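Local coordinates for hypoxic response protein 1 (Mycobacterium tuberculosis, PDB 1XKF) that is a secreted, zinc-binding homodimer of paired CBS domains whose function is unknown and which does not seem to bind AMP, at residues D48-G53 and S112-V117; A16-V21 and A41-G46; T8-I13 and A89-Q94; V105-V110 and I119-D124. All blocks are in the same frame, centred on the assembly; numbering follows the deposited sequence.

Interaction 1 of 4, residues D48-G53 and S112-V117; sequences DDRLHG and SEHRLV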
# COMPACT_ATOMS: atom_id res chain seq x y z
N ASP B 48 11.15 -4.55 -24.89
CA ASP B 48 11.87 -5.83 -24.75
C ASP B 48 12.06 -6.26 -23.30
O ASP B 48 13.09 -6.85 -22.94
CB ASP B 48 13.24 -5.74 -25.44
CG ASP B 48 13.88 -7.11 -25.64
OD1 ASP B 48 15.10 -7.15 -25.93
OD2 ASP B 48 13.18 -8.13 -25.53
N ASP B 49 11.06 -5.98 -22.46
CA ASP B 49 11.11 -6.34 -21.05
C ASP B 49 12.37 -5.90 -20.31
O ASP B 49 12.90 -6.64 -19.48
CB ASP B 49 10.92 -7.85 -20.89
CG ASP B 49 9.48 -8.28 -21.05
OD1 ASP B 49 9.19 -9.49 -20.94
OD2 ASP B 49 8.62 -7.40 -21.29
N ARG B 50 12.84 -4.70 -20.60
CA ARG B 50 14.02 -4.15 -19.92
C ARG B 50 13.50 -3.48 -18.65
O ARG B 50 12.83 -2.46 -18.72
CB ARG B 50 14.71 -3.11 -20.80
CG ARG B 50 15.10 -3.63 -22.16
CD ARG B 50 16.18 -4.68 -22.05
NE ARG B 50 16.47 -5.29 -23.35
CZ ARG B 50 17.61 -5.90 -23.64
NH1 ARG B 50 18.57 -5.98 -22.73
NH2 ARG B 50 17.78 -6.44 -24.84
N LEU B 51 13.81 -4.07 -17.50
CA LEU B 51 13.34 -3.55 -16.22
C LEU B 51 13.82 -2.14 -15.85
O LEU B 51 15.02 -1.86 -15.84
CB LEU B 51 13.71 -4.51 -15.09
CG LEU B 51 13.19 -4.10 -13.71
CD1 LEU B 51 11.67 -4.24 -13.68
CD2 LEU B 51 13.82 -4.97 -12.64
N HIS B 52 12.87 -1.27 -15.53
CA HIS B 52 13.19 0.09 -15.12
C HIS B 52 12.85 0.33 -13.65
O HIS B 52 13.22 1.36 -13.09
CB HIS B 52 12.44 1.11 -15.99
CG HIS B 52 12.97 1.22 -17.38
ND1 HIS B 52 12.51 2.17 -18.28
CD2 HIS B 52 13.92 0.51 -18.04
CE1 HIS B 52 13.15 2.03 -19.42
NE2 HIS B 52 14.01 1.04 -19.30
N GLY B 53 12.13 -0.60 -13.03
CA GLY B 53 11.78 -0.45 -11.63
C GLY B 53 10.45 -1.06 -11.24
O GLY B 53 9.80 -1.69 -12.07
N SER B 112 17.60 -11.62 -16.17
CA SER B 112 18.54 -12.50 -16.84
C SER B 112 18.85 -11.81 -18.16
O SER B 112 17.95 -11.58 -18.97
CB SER B 112 17.92 -13.87 -17.08
OG SER B 112 18.88 -14.77 -17.61
N GLU B 113 20.12 -11.47 -18.36
CA GLU B 113 20.56 -10.80 -19.57
C GLU B 113 19.79 -9.52 -19.83
O GLU B 113 19.33 -9.27 -20.95
CB GLU B 113 20.43 -11.75 -20.77
CG GLU B 113 21.18 -13.06 -20.57
CD GLU B 113 21.32 -13.85 -21.85
OE1 GLU B 113 22.05 -13.40 -22.74
OE2 GLU B 113 20.69 -14.93 -21.95
N HIS B 114 19.66 -8.70 -18.79
CA HIS B 114 18.98 -7.41 -18.85
C HIS B 114 17.47 -7.46 -19.02
O HIS B 114 16.82 -6.42 -19.12
CB HIS B 114 19.59 -6.56 -19.97
CG HIS B 114 21.09 -6.49 -19.93
ND1 HIS B 114 21.78 -6.09 -18.80
CD2 HIS B 114 22.02 -6.77 -20.86
CE1 HIS B 114 23.07 -6.13 -19.04
NE2 HIS B 114 23.25 -6.54 -20.29
N ARG B 115 16.89 -8.65 -19.04
CA ARG B 115 15.45 -8.77 -19.20
C ARG B 115 14.77 -9.38 -17.99
O ARG B 115 15.29 -10.30 -17.36
CB ARG B 115 15.12 -9.62 -20.44
CG ARG B 115 15.57 -8.99 -21.74
CD ARG B 115 15.30 -9.89 -22.94
NE ARG B 115 13.88 -10.11 -23.18
CZ ARG B 115 13.20 -11.19 -22.79
NH1 ARG B 115 13.83 -12.17 -22.15
NH2 ARG B 115 11.91 -11.28 -23.05
N LEU B 116 13.59 -8.86 -17.65
CA LEU B 116 12.83 -9.38 -16.53
C LEU B 116 12.38 -10.78 -16.91
O LEU B 116 11.87 -10.98 -18.01
CB LEU B 116 11.59 -8.51 -16.28
CG LEU B 116 10.63 -9.06 -15.22
CD1 LEU B 116 11.14 -8.68 -13.84
CD2 LEU B 116 9.23 -8.51 -15.44
N VAL B 117 12.58 -11.75 -16.02
CA VAL B 117 12.15 -13.12 -16.32
C VAL B 117 11.21 -13.67 -15.26
O VAL B 117 10.66 -14.76 -15.42
CB VAL B 117 13.36 -14.08 -16.48
CG1 VAL B 117 14.19 -13.67 -17.70
CG2 VAL B 117 14.21 -14.08 -15.23
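The carbonyl oxygen of D49 takes the straight hydrogen bond of this contact: L116 N donates to D49 O at 3.0 Å, with an N-H...O angle of 166°. The same oxygen also has a CA-H...O contact from R115 CA at 3.3 Å, so two adjacent residues of one strand close on one carbonyl. Around this point lies a network of charged side chains. R115 NE donates to D48 OD2 at 3.2 Å as part of a salt bridge. It reaches this oxygen from above the carboxylate plane, and the two flat groups are turned 38° from each other. A second, weak bond runs from R115 NE to D48 O. The other carboxylate oxygen of D48 is held by its own segment, with R50 NH2 3.0 Å from D48 OD1. D48 therefore sits between two arginines, an arrangement that would favour its charged form. D49 OD1 and R115 NH2 form a long salt bridge; the oxygen lies well out of the guanidinium plane, so only charge acts there.

Both segments belong to beta hairpins, one in each CBS domain. S112-R115 is the type I' turn of the hairpin formed by strands 107-112 and 115-121. The contact thus joins the two domains of the CBS pair near the surface.

The R50 chain bends at chi2 (-67°) and brings its guanidinium over R115, whose CG lies above the centre of one face. H114 CB lies near the edge of that group, at a doubtfully short distance. Deeper in, L51 CD1 and L116 CD1 approach to 4.5 Å, and both leucines also pack on P109.

Interaction 2 of 4, residues A16-V21 and A41-G46; sequences AGVTCV and ALPICG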
# COMPACT_ATOMS: atom_id res chain seq x y z
N ALA B 16 7.78 -17.33 -12.91
CA ALA B 16 8.27 -17.01 -14.24
C ALA B 16 7.22 -16.56 -15.25
O ALA B 16 6.11 -17.07 -15.28
CB ALA B 16 9.03 -18.21 -14.80
N GLY B 17 7.61 -15.60 -16.08
CA GLY B 17 6.73 -15.10 -17.12
C GLY B 17 5.60 -14.19 -16.70
O GLY B 17 4.46 -14.37 -17.13
N VAL B 18 5.89 -13.21 -15.86
CA VAL B 18 4.85 -12.28 -15.44
C VAL B 18 4.84 -11.14 -16.45
O VAL B 18 5.81 -10.94 -17.18
CB VAL B 18 5.12 -11.71 -14.03
CG1 VAL B 18 5.32 -12.84 -13.04
CG2 VAL B 18 6.33 -10.79 -14.06
N THR B 19 3.75 -10.39 -16.50
CA THR B 19 3.67 -9.27 -17.43
C THR B 19 4.38 -8.06 -16.87
O THR B 19 4.25 -7.74 -15.68
CB THR B 19 2.20 -8.88 -17.71
OG1 THR B 19 1.51 -9.98 -18.32
CG2 THR B 19 2.13 -7.67 -18.64
N CYS B 20 5.17 -7.39 -17.70
CA CYS B 20 5.85 -6.19 -17.26
C CYS B 20 5.12 -5.04 -17.93
O CYS B 20 5.08 -4.94 -19.15
CB CYS B 20 7.33 -6.19 -17.66
SG CYS B 20 8.28 -4.95 -16.71
N VAL B 21 4.51 -4.18 -17.12
CA VAL B 21 3.76 -3.03 -17.61
C VAL B 21 4.66 -1.98 -18.25
O VAL B 21 5.76 -1.72 -17.76
CB VAL B 21 2.93 -2.43 -16.45
CG1 VAL B 21 2.24 -1.14 -16.89
CG2 VAL B 21 1.90 -3.45 -16.00
N ALA B 41 1.62 -4.42 -6.92
CA ALA B 41 3.02 -4.13 -7.20
C ALA B 41 3.29 -4.59 -8.63
O ALA B 41 3.12 -5.77 -8.94
CB ALA B 41 3.92 -4.88 -6.22
N LEU B 42 3.73 -3.67 -9.48
CA LEU B 42 3.98 -3.98 -10.89
C LEU B 42 5.39 -3.74 -11.38
O LEU B 42 5.98 -2.70 -11.09
CB LEU B 42 3.06 -3.15 -11.79
CG LEU B 42 1.54 -3.16 -11.59
CD1 LEU B 42 0.93 -2.11 -12.50
CD2 LEU B 42 0.99 -4.54 -11.89
N PRO B 43 5.96 -4.70 -12.12
CA PRO B 43 7.31 -4.47 -12.63
C PRO B 43 7.09 -3.58 -13.87
O PRO B 43 6.20 -3.85 -14.67
CB PRO B 43 7.79 -5.88 -12.99
CG PRO B 43 6.52 -6.60 -13.36
CD PRO B 43 5.54 -6.10 -12.31
N ILE B 44 7.87 -2.51 -13.99
CA ILE B 44 7.72 -1.59 -15.12
C ILE B 44 8.92 -1.71 -16.06
O ILE B 44 10.06 -1.67 -15.60
CB ILE B 44 7.60 -0.13 -14.62
CG1 ILE B 44 6.50 -0.03 -13.56
CG2 ILE B 44 7.33 0.81 -15.78
CD1 ILE B 44 5.13 -0.50 -14.03
N CYS B 45 8.65 -1.85 -17.36
CA CYS B 45 9.72 -2.02 -18.34
C CYS B 45 9.70 -1.12 -19.57
O CYS B 45 8.67 -0.55 -19.94
CB CYS B 45 9.71 -3.45 -18.89
SG CYS B 45 10.03 -4.78 -17.70
N GLY B 46 10.87 -1.02 -20.19
CA GLY B 46 11.00 -0.28 -21.43
C GLY B 46 10.80 -1.40 -22.44
O GLY B 46 10.49 -2.52 -22.04
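A covalent link joins C20 to C45, with C20 SG 2.0 Å from C45 SG and a disulfide torsion of 90°. The two cysteines come to it differently. In C20 the sulfur is turned opposite the backbone N (chi1 -163°), which carries it across to C45 SG. The C45 sulfur meets it from beside its own backbone N. C20 SG also lies against the ring of P43, 3.9 Å from P43 CB.

Backbone hydrogen bonds come next. V21 N donates to P43 O at 3.0 Å in a bent bond, its N-H...O angle being 132°. V21 O accepts from C45 N at 2.9 Å in a straighter one. I44 CA adds a CA-H...O contact to the same V21 oxygen. These bonds flank I44 and make V21 and I44 a parallel bridge pair. Strand 21-22 is thereby attached to the edge of strand 41-46, which strand 50-56 borders on its other side. Helix 27-36 connects the two parallel strands, giving the beta-alpha-beta unit of the first CBS domain. The disulfide bonds the residue just before strand 21-22 to its neighbour strand.

Apolar contacts complete the set. V21 and I44 lie side by side and point the same way, with V21 CB 3.8 Å from I44 CD1. L42 crosses V21 at a slant, and its CD1 meets V21 CG2 at 3.9 Å. Y33 of helix 27-36 packs on both V21 and L42. Towards the other domain, V18 CG2 touches P43 CG at 4.3 Å. L116 of strand 115-121 packs on V18, C20 and P43.

Interaction 3 of 4, residues T8-I13 and A89-Q94; sequences TTARDI and ANASIQ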
# COMPACT_ATOMS: atom_id res chain seq x y z
N THR B 8 19.98 -23.81 -4.81
CA THR B 8 18.71 -23.19 -5.18
C THR B 8 18.93 -21.75 -5.64
O THR B 8 19.62 -20.98 -4.97
CB THR B 8 17.74 -23.16 -3.98
OG1 THR B 8 17.59 -24.49 -3.46
CG2 THR B 8 16.38 -22.64 -4.41
N THR B 9 18.34 -21.38 -6.77
CA THR B 9 18.50 -20.02 -7.30
C THR B 9 17.16 -19.30 -7.46
O THR B 9 16.09 -19.90 -7.30
CB THR B 9 19.18 -20.03 -8.68
OG1 THR B 9 18.32 -20.68 -9.62
CG2 THR B 9 20.51 -20.77 -8.62
N ALA B 10 17.23 -18.01 -7.77
CA ALA B 10 16.02 -17.23 -7.97
C ALA B 10 15.18 -17.87 -9.08
O ALA B 10 13.96 -17.91 -9.00
CB ALA B 10 16.37 -15.79 -8.32
N ARG B 11 15.85 -18.37 -10.12
CA ARG B 11 15.15 -18.99 -11.24
C ARG B 11 14.31 -20.18 -10.77
O ARG B 11 13.21 -20.41 -11.28
CB ARG B 11 16.15 -19.46 -12.30
CG ARG B 11 15.49 -20.05 -13.54
CD ARG B 11 16.52 -20.61 -14.50
NE ARG B 11 17.42 -19.58 -15.03
CZ ARG B 11 17.05 -18.60 -15.84
NH1 ARG B 11 15.78 -18.50 -16.24
NH2 ARG B 11 17.94 -17.72 -16.27
N ASP B 12 14.83 -20.93 -9.81
CA ASP B 12 14.13 -22.09 -9.26
C ASP B 12 12.89 -21.67 -8.47
O ASP B 12 11.86 -22.34 -8.50
CB ASP B 12 15.04 -22.86 -8.31
CG ASP B 12 16.21 -23.54 -9.01
OD1 ASP B 12 17.26 -23.72 -8.36
OD2 ASP B 12 16.07 -23.90 -10.19
N ILE B 13 13.01 -20.55 -7.77
CA ILE B 13 11.97 -20.03 -6.88
C ILE B 13 10.94 -19.06 -7.47
O ILE B 13 9.79 -19.03 -7.05
CB ILE B 13 12.66 -19.35 -5.67
CG1 ILE B 13 13.55 -20.37 -4.96
CG2 ILE B 13 11.64 -18.78 -4.70
CD1 ILE B 13 14.35 -19.81 -3.80
N ALA B 89 18.97 -14.15 -12.13
CA ALA B 89 18.29 -15.44 -12.09
C ALA B 89 19.12 -16.49 -11.34
O ALA B 89 18.58 -17.51 -10.89
CB ALA B 89 18.00 -15.90 -13.51
N ASN B 90 20.42 -16.26 -11.21
CA ASN B 90 21.30 -17.21 -10.53
C ASN B 90 21.55 -16.85 -9.06
O ASN B 90 22.34 -17.52 -8.38
CB ASN B 90 22.64 -17.32 -11.26
CG ASN B 90 22.50 -17.82 -12.68
OD1 ASN B 90 21.78 -18.79 -12.95
ND2 ASN B 90 23.19 -17.17 -13.61
N ALA B 91 20.88 -15.82 -8.57
CA ALA B 91 21.05 -15.39 -7.19
C ALA B 91 20.59 -16.44 -6.18
O ALA B 91 19.64 -17.19 -6.43
CB ALA B 91 20.30 -14.08 -6.95
N SER B 92 21.27 -16.50 -5.04
CA SER B 92 20.94 -17.45 -3.99
C SER B 92 19.86 -16.87 -3.09
O SER B 92 19.53 -15.69 -3.18
CB SER B 92 22.17 -17.76 -3.14
OG SER B 92 22.55 -16.62 -2.39
N ILE B 93 19.31 -17.71 -2.22
CA ILE B 93 18.28 -17.27 -1.29
C ILE B 93 18.81 -16.15 -0.40
O ILE B 93 18.10 -15.18 -0.14
CB ILE B 93 17.79 -18.44 -0.41
CG1 ILE B 93 16.96 -19.41 -1.25
CG2 ILE B 93 16.98 -17.90 0.77
CD1 ILE B 93 16.57 -20.69 -0.53
N GLN B 94 20.05 -16.28 0.06
CA GLN B 94 20.62 -15.25 0.93
C GLN B 94 20.73 -13.92 0.19
O GLN B 94 20.45 -12.86 0.75
CB GLN B 94 22.01 -15.68 1.44
CG GLN B 94 21.96 -16.83 2.43
CD GLN B 94 22.05 -18.19 1.77
OE1 GLN B 94 21.45 -18.43 0.73
NE2 GLN B 94 22.81 -19.10 2.39
O HOH W 1 20.24 -20.46 -2.49
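I13 and I93 cross at about a right angle, and the end of one meets the middle of the other. I13 CD1 lies 3.7 Å from I93 CG1. R11 turns its guanidinium flat against A89: its chain bends at chi3 (-63°), which sets A89 CB over one face, 3.3 Å from R11 NH2. T9 sends its methyl group towards the backbone of N90, with T9 CG2 3.7 Å from N90 O. A10 and A91 bring their methyl groups together more loosely.

The backbones are joined at the start of helix 10-13. R11 N donates to A89 O at 3.0 Å, in the carbonyl plane and on a lone pair. A weak bond of 2.9 Å runs from A10 N to A91 O. Two N-H groups of the helix's first turn thus find acceptors in the 89-94 segment. T9, the N-cap residue, binds D12 OD1 through its backbone N at 3.0 Å. A water bridges the segments, donating to T8 O and accepting from I93 N.

The contact lies where the N-terminal helix meets the second CBS domain. A10 and A89 pack on V110 of strand 107-112. M96 of helix 93-103 touches A10 and I13. I13 also packs on D124 of helix 122-127 and on H128, a zinc ligand by similarity. R11 NH2 makes a weak hydrogen bond to S112 OG at the end of strand 107-112.

Interaction 4 of 4, residues V105-V110 and I119-D124; sequences VRRVPV and IVTEAD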
# COMPACT_ATOMS: atom_id res chain seq x y z
N VAL B 105 11.49 -4.45 1.10
CA VAL B 105 10.38 -5.01 0.35
C VAL B 105 10.36 -6.53 0.56
O VAL B 105 11.33 -7.10 1.04
CB VAL B 105 10.49 -4.70 -1.17
CG1 VAL B 105 10.35 -3.20 -1.40
CG2 VAL B 105 11.82 -5.19 -1.71
N ARG B 106 9.25 -7.16 0.20
CA ARG B 106 9.10 -8.61 0.35
C ARG B 106 8.92 -9.25 -1.02
O ARG B 106 8.58 -10.43 -1.14
CB ARG B 106 7.87 -8.94 1.20
CG ARG B 106 7.87 -8.32 2.57
CD ARG B 106 6.58 -8.66 3.30
NE ARG B 106 6.48 -7.97 4.58
CZ ARG B 106 5.45 -8.10 5.42
NH1 ARG B 106 4.44 -8.91 5.10
NH2 ARG B 106 5.44 -7.44 6.56
N ARG B 107 9.16 -8.46 -2.06
CA ARG B 107 9.01 -8.92 -3.43
C ARG B 107 10.14 -8.31 -4.25
O ARG B 107 10.47 -7.14 -4.09
CB ARG B 107 7.65 -8.46 -3.95
CG ARG B 107 7.37 -8.70 -5.42
CD ARG B 107 6.05 -8.05 -5.77
NE ARG B 107 4.96 -8.58 -4.95
CZ ARG B 107 4.12 -9.53 -5.34
NH1 ARG B 107 4.23 -10.06 -6.56
NH2 ARG B 107 3.18 -9.97 -4.52
N VAL B 108 10.75 -9.11 -5.13
CA VAL B 108 11.84 -8.61 -5.95
C VAL B 108 11.84 -9.19 -7.36
O VAL B 108 11.60 -10.38 -7.56
CB VAL B 108 13.21 -8.92 -5.30
CG1 VAL B 108 14.34 -8.48 -6.21
CG2 VAL B 108 13.32 -8.20 -3.97
N PRO B 109 12.06 -8.33 -8.37
CA PRO B 109 12.09 -8.82 -9.74
C PRO B 109 13.37 -9.60 -10.02
O PRO B 109 14.42 -9.33 -9.43
CB PRO B 109 11.97 -7.54 -10.57
CG PRO B 109 12.58 -6.50 -9.69
CD PRO B 109 12.05 -6.86 -8.33
N VAL B 110 13.27 -10.58 -10.92
CA VAL B 110 14.41 -11.40 -11.30
C VAL B 110 14.77 -11.10 -12.75
O VAL B 110 13.90 -11.13 -13.63
CB VAL B 110 14.09 -12.90 -11.16
CG1 VAL B 110 15.32 -13.73 -11.46
CG2 VAL B 110 13.57 -13.18 -9.76
N ILE B 119 9.31 -12.87 -10.90
CA ILE B 119 9.15 -12.14 -9.65
C ILE B 119 9.25 -13.15 -8.51
O ILE B 119 8.63 -14.21 -8.57
CB ILE B 119 7.76 -11.45 -9.57
CG1 ILE B 119 7.68 -10.30 -10.59
CG2 ILE B 119 7.51 -10.93 -8.16
CD1 ILE B 119 8.42 -9.05 -10.17
N VAL B 120 10.01 -12.81 -7.47
CA VAL B 120 10.16 -13.69 -6.31
C VAL B 120 9.65 -12.97 -5.06
O VAL B 120 9.95 -11.79 -4.86
CB VAL B 120 11.65 -14.07 -6.06
CG1 VAL B 120 11.76 -14.87 -4.77
CG2 VAL B 120 12.18 -14.88 -7.22
N THR B 121 8.88 -13.67 -4.24
CA THR B 121 8.36 -13.08 -3.00
C THR B 121 8.92 -13.86 -1.81
O THR B 121 9.40 -14.98 -1.96
CB THR B 121 6.82 -13.16 -2.95
OG1 THR B 121 6.41 -14.53 -2.79
CG2 THR B 121 6.21 -12.61 -4.23
N GLU B 122 8.86 -13.27 -0.62
CA GLU B 122 9.36 -13.96 0.57
C GLU B 122 8.59 -15.26 0.77
O GLU B 122 9.15 -16.25 1.23
CB GLU B 122 9.23 -13.08 1.81
CG GLU B 122 10.12 -11.86 1.80
CD GLU B 122 10.30 -11.26 3.17
OE1 GLU B 122 9.28 -11.04 3.86
OE2 GLU B 122 11.46 -11.00 3.57
N ALA B 123 7.31 -15.24 0.42
CA ALA B 123 6.48 -16.43 0.55
C ALA B 123 7.00 -17.53 -0.37
O ALA B 123 6.96 -18.71 -0.03
CB ALA B 123 5.03 -16.10 0.23
N ASP B 124 7.50 -17.14 -1.55
CA ASP B 124 8.04 -18.13 -2.48
C ASP B 124 9.30 -18.74 -1.87
O ASP B 124 9.48 -19.95 -1.88
CB ASP B 124 8.39 -17.49 -3.83
CG ASP B 124 7.19 -16.88 -4.54
OD1 ASP B 124 6.11 -17.50 -4.53
OD2 ASP B 124 7.34 -15.79 -5.11
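With CG opposite the backbone N (chi1 173°) and a bend at chi3 (-58°), R107 folds its chain over I119 and T121. R107 CG lies 3.5 Å from I119 CG2. The methyl carbon T121 CG2 sits over the centre of one guanidinium face, 3.9 Å from R107 CZ. The side chains of R107 and T121 run alongside each other and point the same way.

V108 and V120 are an antiparallel hydrogen-bonded pair. V108 N donates to V120 O at 2.8 Å, and V120 N returns the bond to V108 O at 2.9 Å. This is the beta hairpin of strands 107-112 and 115-121 in the second CBS domain. Where the second strand passes into helix 122-127, E122 N still reaches R106 O at 2.9 Å. T121 and D124 form a capping box there: D124 N donates to T121 OG1, while T121 N and T121 OG1 meet D124 OD2 from the same face of its carboxylate plane.

On the side of R107, I119 CD1 packs against P109 CB at 3.9 Å. Across the sheet, V110 CG2 and V120 CG2 are tightly packed at 3.4 Å. M14 touches both valines.

Interaction 2 closes on the three-stranded sheet of the first CBS domain, its 16-21 segment coming across from the four-stranded sheet. Interaction 4 lies in the second domain, the two centres about 13 Å apart. Interaction 1 bridges the domains. It shares the three-stranded sheet with interaction 2, through H52 and G53 bonded to I44, and strand 115-121 with interaction 4. The centres of interactions 1 and 2 are about 9 Å apart. Interaction 3 joins the N-terminal helix to the second domain, its centre about 11 Å from that of interaction 4. Along the chain, interaction 2 is nested inside the loop closed by interaction 3, and interaction 1 crosses both 3 and 4. This interlocks the CBS pair.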